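Local coordinates for protein putative racemase (Pseudovibrio sp. JE062, PDB 3NZG) that is a putative racemase of the enolase superfamily, of undetermined function here, that holds a magnesium ion in its barrel domain, at residues P11-E16 against T37-V42; V176-P181 against M208-L213; Y235-T240 against S258-A263. One frame throughout, in Å; residues are numbered along the deposited sequence.

Interaction 1: residues P11-E16 against T37-V42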
loop_
_atom_site.group_PDB
_atom_site.type_symbol
_atom_site.label_atom_id
_atom_site.label_comp_id
_atom_site.label_asym_id
_atom_site.label_seq_id
_atom_site.Cartn_x
_atom_site.Cartn_y
_atom_site.Cartn_z
ATOM N N PRO D 11 39.078 34.337 -4.157
ATOM C CA PRO D 11 38.861 33.517 -2.965
ATOM C C PRO D 11 38.282 34.321 -1.810
ATOM O O PRO D 11 38.516 35.532 -1.700
ATOM C CB PRO D 11 40.264 33.005 -2.640
ATOM C CG PRO D 11 40.910 32.925 -3.973
ATOM C CD PRO D 11 40.468 34.211 -4.630
ATOM N N ILE D 12 37.522 33.636 -0.958
ATOM C CA ILE D 12 36.929 34.248 0.223
ATOM C C ILE D 12 38.081 34.369 1.216
ATOM O O ILE D 12 38.859 33.426 1.374
ATOM C CB ILE D 12 35.837 33.342 0.838
ATOM C CG1 ILE D 12 34.658 33.207 -0.131
ATOM C CG2 ILE D 12 35.374 33.910 2.172
ATOM C CD1 ILE D 12 33.644 32.151 0.288
ATOM N N LYS D 13 38.185 35.518 1.880
ATOM C CA LYS D 13 39.263 35.753 2.838
ATOM C C LYS D 13 38.806 35.677 4.292
ATOM O O LYS D 13 39.555 35.231 5.165
ATOM C CB LYS D 13 39.911 37.119 2.577
ATOM C CG LYS D 13 41.088 37.439 3.504
ATOM C CD LYS D 13 41.753 38.771 3.157
ATOM C CE LYS D 13 40.812 39.952 3.391
ATOM N NZ LYS D 13 41.472 41.272 3.135
ATOM N N SER D 14 37.587 36.119 4.560
ATOM C CA SER D 14 37.076 36.075 5.920
ATOM C C SER D 14 35.554 36.044 5.958
ATOM O O SER D 14 34.885 36.424 4.996
ATOM C CB SER D 14 37.566 37.290 6.713
ATOM O OG SER D 14 36.876 38.463 6.309
ATOM N N ILE D 15 35.020 35.579 7.081
ATOM C CA ILE D 15 33.582 35.516 7.288
ATOM C C ILE D 15 33.335 36.025 8.692
ATOM O O ILE D 15 33.914 35.530 9.659
ATOM C CB ILE D 15 33.035 34.081 7.161
ATOM C CG1 ILE D 15 33.246 33.571 5.735
ATOM C CG2 ILE D 15 31.547 34.063 7.526
ATOM C CD1 ILE D 15 32.801 32.134 5.522
ATOM N N GLU D 16 32.466 37.015 8.797
ATOM C CA GLU D 16 32.176 37.618 10.079
ATOM C C GLU D 16 30.688 37.608 10.401
ATOM O O GLU D 16 29.853 37.898 9.540
ATOM C CB GLU D 16 32.728 39.050 10.067
ATOM C CG GLU D 16 32.392 39.914 11.265
ATOM C CD GLU D 16 33.118 41.257 11.216
ATOM O OE1 GLU D 16 33.404 41.742 10.094
ATOM O OE2 GLU D 16 33.389 41.827 12.297
ATOM N N THR D 37 33.868 38.431 2.984
ATOM C CA THR D 37 34.749 39.296 2.209
ATOM C C THR D 37 35.787 38.514 1.426
ATOM O O THR D 37 36.426 37.612 1.965
ATOM C CB THR D 37 35.478 40.282 3.139
ATOM O OG1 THR D 37 34.516 40.937 3.977
ATOM C CG2 THR D 37 36.247 41.323 2.326
ATOM N N ASP D 38 35.961 38.859 0.154
ATOM C CA ASP D 38 36.943 38.166 -0.669
ATOM C C ASP D 38 38.314 38.842 -0.627
ATOM O O ASP D 38 38.511 39.848 0.060
ATOM C CB ASP D 38 36.459 38.040 -2.127
ATOM C CG ASP D 38 36.486 39.361 -2.888
ATOM O OD1 ASP D 38 37.100 40.338 -2.404
ATOM O OD2 ASP D 38 35.896 39.414 -3.989
ATOM N N GLU D 39 39.254 38.275 -1.374
ATOM C CA GLU D 39 40.621 38.778 -1.441
ATOM C C GLU D 39 40.721 40.268 -1.740
ATOM O O GLU D 39 41.565 40.961 -1.171
ATOM C CB GLU D 39 41.396 38.022 -2.518
ATOM C CG GLU D 39 41.360 36.517 -2.386
ATOM C CD GLU D 39 42.279 36.010 -1.306
ATOM O OE1 GLU D 39 43.118 35.137 -1.615
ATOM O OE2 GLU D 39 42.162 36.474 -0.152
ATOM N N ASN D 40 39.865 40.756 -2.635
ATOM C CA ASN D 40 39.903 42.159 -3.035
ATOM C C ASN D 40 39.042 43.117 -2.227
ATOM O O ASN D 40 38.841 44.261 -2.639
ATOM C CB ASN D 40 39.542 42.289 -4.518
ATOM C CG ASN D 40 40.444 41.458 -5.409
ATOM O OD1 ASN D 40 41.667 41.462 -5.253
ATOM N ND2 ASN D 40 39.846 40.744 -6.356
ATOM N N GLY D 41 38.539 42.663 -1.084
ATOM C CA GLY D 41 37.715 43.525 -0.251
ATOM C C GLY D 41 36.238 43.582 -0.610
ATOM O O GLY D 41 35.464 44.274 0.050
ATOM N N VAL D 42 35.837 42.871 -1.659
ATOM C CA VAL D 42 34.432 42.849 -2.066
ATOM C C VAL D 42 33.707 41.941 -1.070
ATOM O O VAL D 42 34.260 40.923 -0.646
ATOM C CB VAL D 42 34.274 42.277 -3.492
ATOM C CG1 VAL D 42 32.837 42.458 -3.975
ATOM C CG2 VAL D 42 35.247 42.962 -4.439
#
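A classic beta bulge joins K13 and S14 of strand 12-22 to T37 of strand 29-38, in the antiparallel hairpin of the N-terminal domain. Both backbone N-H groups of the bulge point at one acceptor. K13 N lies 2.7 Å from T37 O, and S14 N lies 3.2 Å from the same T37 O. Both donors sit in the carbonyl plane. The pairing is completed by T37 N, which donates to S14 O at 3.0 Å. S14 and T37 thus form a hydrogen-bonded pair with their side chains on the same face. Beyond the bulge, I12 and D38 form a non-hydrogen-bonded pair, and their side chains diverge.

P11 O takes the next bond, from E39 N at 2.9 Å. The side chain of E39 bends at chi2 (-77°) and folds back over P11. Its CG comes to 3.3 Å from P11 CD, on the proline ring. The carboxylate then lies between two neighbours, with OE1 near P11 CB and OE2 3.6 Å from K13 CB. K13 NZ is 5.9 Å from E39 OE2, so the lysine meets the glutamate with its aliphatic stem and not with its charge.

D38 starts a type I turn that ends at G41. Its CG stands between the backbone N and the carbonyl carbon (chi1 72°), which brings OD1 over the turn. V42 N donates to D38 OD1 at 2.9 Å, from above the carboxylate plane, and N40 N adds a weak bond. D38 OD2 is held by Q121 of helix 102-122. I12 packs on L114 of the same helix. Here a classic bulge meets a tight turn, where an outer strand pairs with the central strand of a three-stranded antiparallel sheet.

Interaction 2: residues V176-P181 against M208-L213. With MG (magnesium ion), chain Q.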
loop_
_atom_site.group_PDB
_atom_site.type_symbol
_atom_site.label_atom_id
_atom_site.label_comp_id
_atom_site.label_asym_id
_atom_site.label_seq_id
_atom_site.Cartn_x
_atom_site.Cartn_y
_atom_site.Cartn_z
ATOM N N VAL D 176 -2.759 39.444 2.128
ATOM C CA VAL D 176 -2.276 39.767 3.463
ATOM C C VAL D 176 -2.514 38.587 4.397
ATOM O O VAL D 176 -3.392 37.758 4.149
ATOM C CB VAL D 176 -3.005 41.011 4.057
ATOM C CG1 VAL D 176 -2.893 42.186 3.104
ATOM C CG2 VAL D 176 -4.462 40.697 4.321
ATOM N N LYS D 177 -1.721 38.511 5.460
ATOM C CA LYS D 177 -1.874 37.454 6.455
ATOM C C LYS D 177 -2.188 38.091 7.803
ATOM O O LYS D 177 -1.541 39.059 8.213
ATOM C CB LYS D 177 -0.593 36.612 6.575
ATOM C CG LYS D 177 -0.669 35.528 7.650
ATOM C CD LYS D 177 0.468 34.498 7.531
ATOM C CE LYS D 177 1.788 35.017 8.079
ATOM N NZ LYS D 177 2.855 33.976 7.962
ATOM N N VAL D 178 -3.189 37.549 8.482
ATOM C CA VAL D 178 -3.588 38.038 9.794
ATOM C C VAL D 178 -3.309 36.919 10.792
ATOM O O VAL D 178 -3.183 35.756 10.408
ATOM C CB VAL D 178 -5.091 38.380 9.843
ATOM C CG1 VAL D 178 -5.419 39.454 8.807
ATOM C CG2 VAL D 178 -5.915 37.125 9.599
ATOM N N CYS D 179 -3.227 37.262 12.068
ATOM C CA CYS D 179 -2.940 36.262 13.085
ATOM C C CYS D 179 -3.978 36.213 14.188
ATOM O O CYS D 179 -4.698 37.181 14.425
ATOM C CB CYS D 179 -1.587 36.551 13.738
ATOM S SG CYS D 179 -0.205 36.765 12.616
ATOM N N VAL D 180 -4.052 35.067 14.853
ATOM C CA VAL D 180 -4.935 34.901 15.996
ATOM C C VAL D 180 -3.956 35.110 17.151
ATOM O O VAL D 180 -3.026 34.325 17.332
ATOM C CB VAL D 180 -5.526 33.484 16.079
ATOM C CG1 VAL D 180 -6.242 33.301 17.410
ATOM C CG2 VAL D 180 -6.499 33.259 14.930
ATOM N N PRO D 181 -4.133 36.190 17.932
ATOM C CA PRO D 181 -3.225 36.459 19.055
ATOM C C PRO D 181 -2.960 35.249 19.963
ATOM O O PRO D 181 -3.888 34.568 20.403
ATOM C CB PRO D 181 -3.905 37.630 19.779
ATOM C CG PRO D 181 -5.358 37.475 19.415
ATOM C CD PRO D 181 -5.296 37.092 17.958
HETATM N N MSE D 208 -6.580 36.294 1.715
HETATM C CA MSE D 208 -6.316 36.367 3.139
HETATM C C MSE D 208 -5.767 35.052 3.693
HETATM O O MSE D 208 -6.416 34.007 3.606
HETATM C CB MSE D 208 -7.603 36.735 3.885
HETATM C CG MSE D 208 -7.378 37.290 5.290
HETATM SE SE MSE D 208 -9.048 37.764 6.163
HETATM C CE MSE D 208 -9.070 36.435 7.570
HETATM N N MSE D 209 -4.558 35.115 4.240
HETATM C CA MSE D 209 -3.920 33.950 4.854
HETATM C C MSE D 209 -4.119 34.104 6.355
HETATM O O MSE D 209 -4.283 35.219 6.849
HETATM C CB MSE D 209 -2.419 33.918 4.547
HETATM C CG MSE D 209 -2.061 33.583 3.120
HETATM SE SE MSE D 209 -2.405 35.017 1.854
HETATM C CE MSE D 209 -1.315 34.372 0.385
ATOM N N VAL D 210 -4.118 32.999 7.089
ATOM C CA VAL D 210 -4.287 33.088 8.529
ATOM C C VAL D 210 -3.212 32.307 9.270
ATOM O O VAL D 210 -2.912 31.157 8.934
ATOM C CB VAL D 210 -5.677 32.570 8.980
ATOM C CG1 VAL D 210 -5.831 32.748 10.486
ATOM C CG2 VAL D 210 -6.778 33.317 8.249
ATOM N N ASP D 211 -2.624 32.952 10.272
ATOM C CA ASP D 211 -1.587 32.337 11.094
ATOM C C ASP D 211 -2.227 32.089 12.459
ATOM O O ASP D 211 -2.615 33.037 13.149
ATOM C CB ASP D 211 -0.397 33.291 11.236
ATOM C CG ASP D 211 0.849 32.604 11.751
ATOM O OD1 ASP D 211 0.735 31.733 12.645
ATOM O OD2 ASP D 211 1.949 32.948 11.264
ATOM N N TYR D 212 -2.345 30.825 12.852
ATOM C CA TYR D 212 -2.968 30.496 14.126
ATOM C C TYR D 212 -1.988 30.428 15.294
ATOM O O TYR D 212 -2.380 30.152 16.427
ATOM C CB TYR D 212 -3.754 29.182 13.992
ATOM C CG TYR D 212 -4.904 29.276 13.006
ATOM C CD1 TYR D 212 -6.187 29.606 13.427
ATOM C CD2 TYR D 212 -4.695 29.072 11.638
ATOM C CE1 TYR D 212 -7.239 29.732 12.514
ATOM C CE2 TYR D 212 -5.739 29.196 10.717
ATOM C CZ TYR D 212 -7.007 29.529 11.165
ATOM O OH TYR D 212 -8.036 29.672 10.269
ATOM N N LEU D 213 -0.715 30.684 15.018
ATOM C CA LEU D 213 0.317 30.681 16.049
ATOM C C LEU D 213 0.330 29.467 16.982
ATOM O O LEU D 213 0.417 29.606 18.209
ATOM C CB LEU D 213 0.229 31.985 16.865
ATOM C CG LEU D 213 0.578 33.231 16.037
ATOM C CD1 LEU D 213 0.380 34.502 16.855
ATOM C CD2 LEU D 213 2.019 33.126 15.558
HETATM MG MG MG Q . 4.003 32.058 11.449
HETATM O O HOH W 1 -2.990 31.816 18.560
HETATM O O HOH W 2 3.277 31.046 12.931
#
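K177 runs across M209 and reaches toward D211 on the neighbouring parallel strand. Its CB touches M209 CB at 3.8 Å, and the two side chains cross at about a right angle. CG is anti to the backbone N (chi1 177°) and lies 3.7 Å from M209 O. CD passes over D211 CB at 4.0 Å. The chain then bends at chi3 (78°), which brings CE and NZ to the carboxylate. K177 NZ stops 3.6 Å from D211 OD2. Its salt bridge is with E238, and it also has a hydrogen bond to Y141 OH.

D211 OD2 binds the magnesium ion at 2.2 Å. The other oxygen, OD1, accepts L213 N on its anti side in an Asx turn, and also takes a bond from water 2, itself a magnesium ligand. These bonds should fix the rotation of the carboxylate. E238 and E264 bind the same ion.

The backbones are in parallel register. M209 N donates to V176 O, V178 N to M209 O, D211 N to V178 O and V180 N to D211 O. On the K177 face, C179 SG rests 3.7 Å from D211 CB. On the reverse face, V178 CG2 meets M208 CE at 3.8 Å; M208 and M209 are selenomethionines. Past the strands, L213 CD1 lies 3.4 Å from V180 O. Water 1 is within hydrogen-bonding distance of both V180 O and Y212 O, and may not serve both at once.

The two strands and helix 188-202 make a beta-alpha-beta unit of the barrel. V178 and V210 pack on L198 and L195 of that helix, and V176 packs on L165 of helix 154-170. Strand 137-143 pairs with one edge of this two-strand unit and strand 237-238 with the other.

Interaction 3: residues Y235-T240 against S258-A263. With MG (magnesium ion), chain Q.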
loop_
_atom_site.group_PDB
_atom_site.type_symbol
_atom_site.label_atom_id
_atom_site.label_comp_id
_atom_site.label_asym_id
_atom_site.label_seq_id
_atom_site.Cartn_x
_atom_site.Cartn_y
_atom_site.Cartn_z
ATOM N N TYR D 235 -6.806 31.762 1.926
ATOM C CA TYR D 235 -5.748 31.166 1.113
ATOM C C TYR D 235 -5.114 29.950 1.793
ATOM O O TYR D 235 -4.912 28.922 1.146
ATOM C CB TYR D 235 -4.663 32.194 0.767
ATOM C CG TYR D 235 -3.711 31.697 -0.306
ATOM C CD1 TYR D 235 -3.918 32.012 -1.647
ATOM C CD2 TYR D 235 -2.640 30.860 0.014
ATOM C CE1 TYR D 235 -3.091 31.508 -2.645
ATOM C CE2 TYR D 235 -1.797 30.344 -0.983
ATOM C CZ TYR D 235 -2.031 30.672 -2.312
ATOM O OH TYR D 235 -1.223 30.173 -3.311
ATOM N N PHE D 236 -4.787 30.066 3.081
ATOM C CA PHE D 236 -4.220 28.936 3.823
ATOM C C PHE D 236 -4.381 29.029 5.342
ATOM O O PHE D 236 -4.788 30.066 5.881
ATOM C CB PHE D 236 -2.731 28.698 3.460
ATOM C CG PHE D 236 -1.769 29.752 3.975
ATOM C CD1 PHE D 236 -1.769 30.147 5.310
ATOM C CD2 PHE D 236 -0.820 30.303 3.128
ATOM C CE1 PHE D 236 -0.845 31.068 5.790
ATOM C CE2 PHE D 236 0.111 31.229 3.611
ATOM C CZ PHE D 236 0.098 31.609 4.941
ATOM N N ALA D 237 -4.078 27.921 6.019
ATOM C CA ALA D 237 -4.141 27.826 7.474
ATOM C C ALA D 237 -2.734 27.459 7.924
ATOM O O ALA D 237 -2.252 26.351 7.664
ATOM C CB ALA D 237 -5.139 26.746 7.902
ATOM N N GLU D 238 -2.076 28.407 8.583
ATOM C CA GLU D 238 -0.711 28.227 9.049
ATOM C C GLU D 238 -0.612 28.016 10.558
ATOM O O GLU D 238 -1.394 28.571 11.337
ATOM C CB GLU D 238 0.124 29.457 8.643
ATOM C CG GLU D 238 1.542 29.503 9.210
ATOM C CD GLU D 238 2.260 30.822 8.908
ATOM O OE1 GLU D 238 1.958 31.453 7.872
ATOM O OE2 GLU D 238 3.143 31.216 9.699
ATOM N N ALA D 239 0.364 27.207 10.956
ATOM C CA ALA D 239 0.631 26.926 12.359
ATOM C C ALA D 239 -0.613 26.545 13.144
ATOM O O ALA D 239 -0.900 27.126 14.193
ATOM C CB ALA D 239 1.320 28.144 13.007
ATOM N N THR D 240 -1.352 25.573 12.628
ATOM C CA THR D 240 -2.567 25.103 13.283
ATOM C C THR D 240 -2.209 24.141 14.420
ATOM O O THR D 240 -2.559 24.363 15.583
ATOM C CB THR D 240 -3.473 24.368 12.279
ATOM O OG1 THR D 240 -2.699 23.400 11.551
ATOM C CG2 THR D 240 -4.087 25.359 11.298
ATOM N N SER D 258 -8.995 23.163 3.255
ATOM C CA SER D 258 -8.158 24.360 3.371
ATOM C C SER D 258 -6.743 23.975 2.962
ATOM O O SER D 258 -6.391 22.792 2.980
ATOM C CB SER D 258 -8.083 24.867 4.822
ATOM O OG SER D 258 -9.351 25.188 5.356
ATOM N N ARG D 259 -5.936 24.958 2.573
ATOM C CA ARG D 259 -4.548 24.664 2.270
ATOM C C ARG D 259 -3.938 24.572 3.666
ATOM O O ARG D 259 -4.212 25.426 4.523
ATOM C CB ARG D 259 -3.859 25.810 1.521
ATOM C CG ARG D 259 -4.138 25.895 0.027
ATOM C CD ARG D 259 -3.070 26.760 -0.630
ATOM N NE ARG D 259 -3.337 27.008 -2.044
ATOM C CZ ARG D 259 -4.186 27.925 -2.495
ATOM N NH1 ARG D 259 -4.854 28.687 -1.640
ATOM N NH2 ARG D 259 -4.365 28.078 -3.799
ATOM N N ILE D 260 -3.134 23.548 3.913
ATOM C CA ILE D 260 -2.502 23.411 5.225
ATOM C C ILE D 260 -1.012 23.644 5.027
ATOM O O ILE D 260 -0.397 23.031 4.152
ATOM C CB ILE D 260 -2.724 21.997 5.826
ATOM C CG1 ILE D 260 -4.221 21.674 5.872
ATOM C CG2 ILE D 260 -2.132 21.917 7.241
ATOM C CD1 ILE D 260 -5.045 22.645 6.701
ATOM N N CYS D 261 -0.444 24.546 5.822
ATOM C CA CYS D 261 0.978 24.862 5.737
ATOM C C CYS D 261 1.784 24.098 6.776
ATOM O O CYS D 261 1.245 23.596 7.755
ATOM C CB CYS D 261 1.220 26.352 5.985
ATOM S SG CYS D 261 0.190 27.478 5.045
ATOM N N GLY D 262 3.089 24.038 6.554
ATOM C CA GLY D 262 3.975 23.397 7.502
ATOM C C GLY D 262 5.410 23.827 7.279
ATOM O O GLY D 262 5.711 24.559 6.322
ATOM N N ALA D 263 6.290 23.393 8.178
ATOM C CA ALA D 263 7.724 23.646 8.075
ATOM C C ALA D 263 8.264 25.055 8.329
ATOM O O ALA D 263 9.449 25.313 8.093
ATOM C CB ALA D 263 8.222 23.138 6.726
HETATM MG MG MG Q . 4.003 32.058 11.449
HETATM O O HOH W 3 -1.063 24.505 9.502
HETATM O O HOH W 2 3.277 31.046 12.931
#
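The guanidinium of R259 lies flat on one face of the Y235 ring. The planes are 13° apart and the centres are 3.7 Å apart, so this is a stacked cation-pi contact. R259 NH1 stands over the centre of the ring. At its edge the guanidinium meets the Y235 backbone. NH1 donates to Y235 O at 2.8 Å, on a lone pair in the carbonyl plane, and the acceptor also lies in the guanidinium plane. One residue therefore offers R259 both a ring face and a carbonyl. R259 is extended from CG to NE, and its stem passes along Y235 O. R259 NH2 has a salt bridge to D218 of a neighbouring subunit, so the stack lies at a subunit contact. Y235 OH is hydrogen-bonded to Q310.

The ring of F236 is met on one face by sulfur, in a sulfur-aromatic contact. C261 SG lies 3.2 Å above that plane, offset toward the rim, nearest F236 CG. SG is anti to the carbonyl carbon of C261 (chi1 -49°), which directs it at the ring.

Two backbone bonds link the segments. A237 N donates to R259 O at 2.9 Å, and C261 N donates to A237 O at 3.1 Å. Water 3 donates to A237 O and C261 O, and accepts from T240 OG1. It thus ties A237 and T240 to C261 across the contact. E238 extends from this backbone to the magnesium ion, which its OE2 binds at 2.1 Å, while OE1 takes a salt bridge from K177 and a hydrogen bond from Q285.

Strand 237-238 is the neighbour of strand 207-211 in the barrel, and this contact carries the wall on to strand 261-262. Outside, L226 of helix 219-228 touches A237 and I260. Helix 246-255 packs on I260 through H249 and V253, and on T240 through L252.

From the N terminus, interaction 1 closes the hairpin of strands 12-22 and 29-38 in the N-terminal domain. Interaction 2 follows and closes the crossover through helix 188-202. Interaction 3 comes last and closes the connection through helix 246-255. The three are in series, and none nests in or crosses another. Interaction 1 stands apart, its centre 41 Å from each of the others and across the chain's centre. Interactions 2 and 3 have centres 10 Å apart and touch as neighbouring parts of the barrel wall. They share the magnesium ion and water 2, and the packing of M209 on F236 adds to the join.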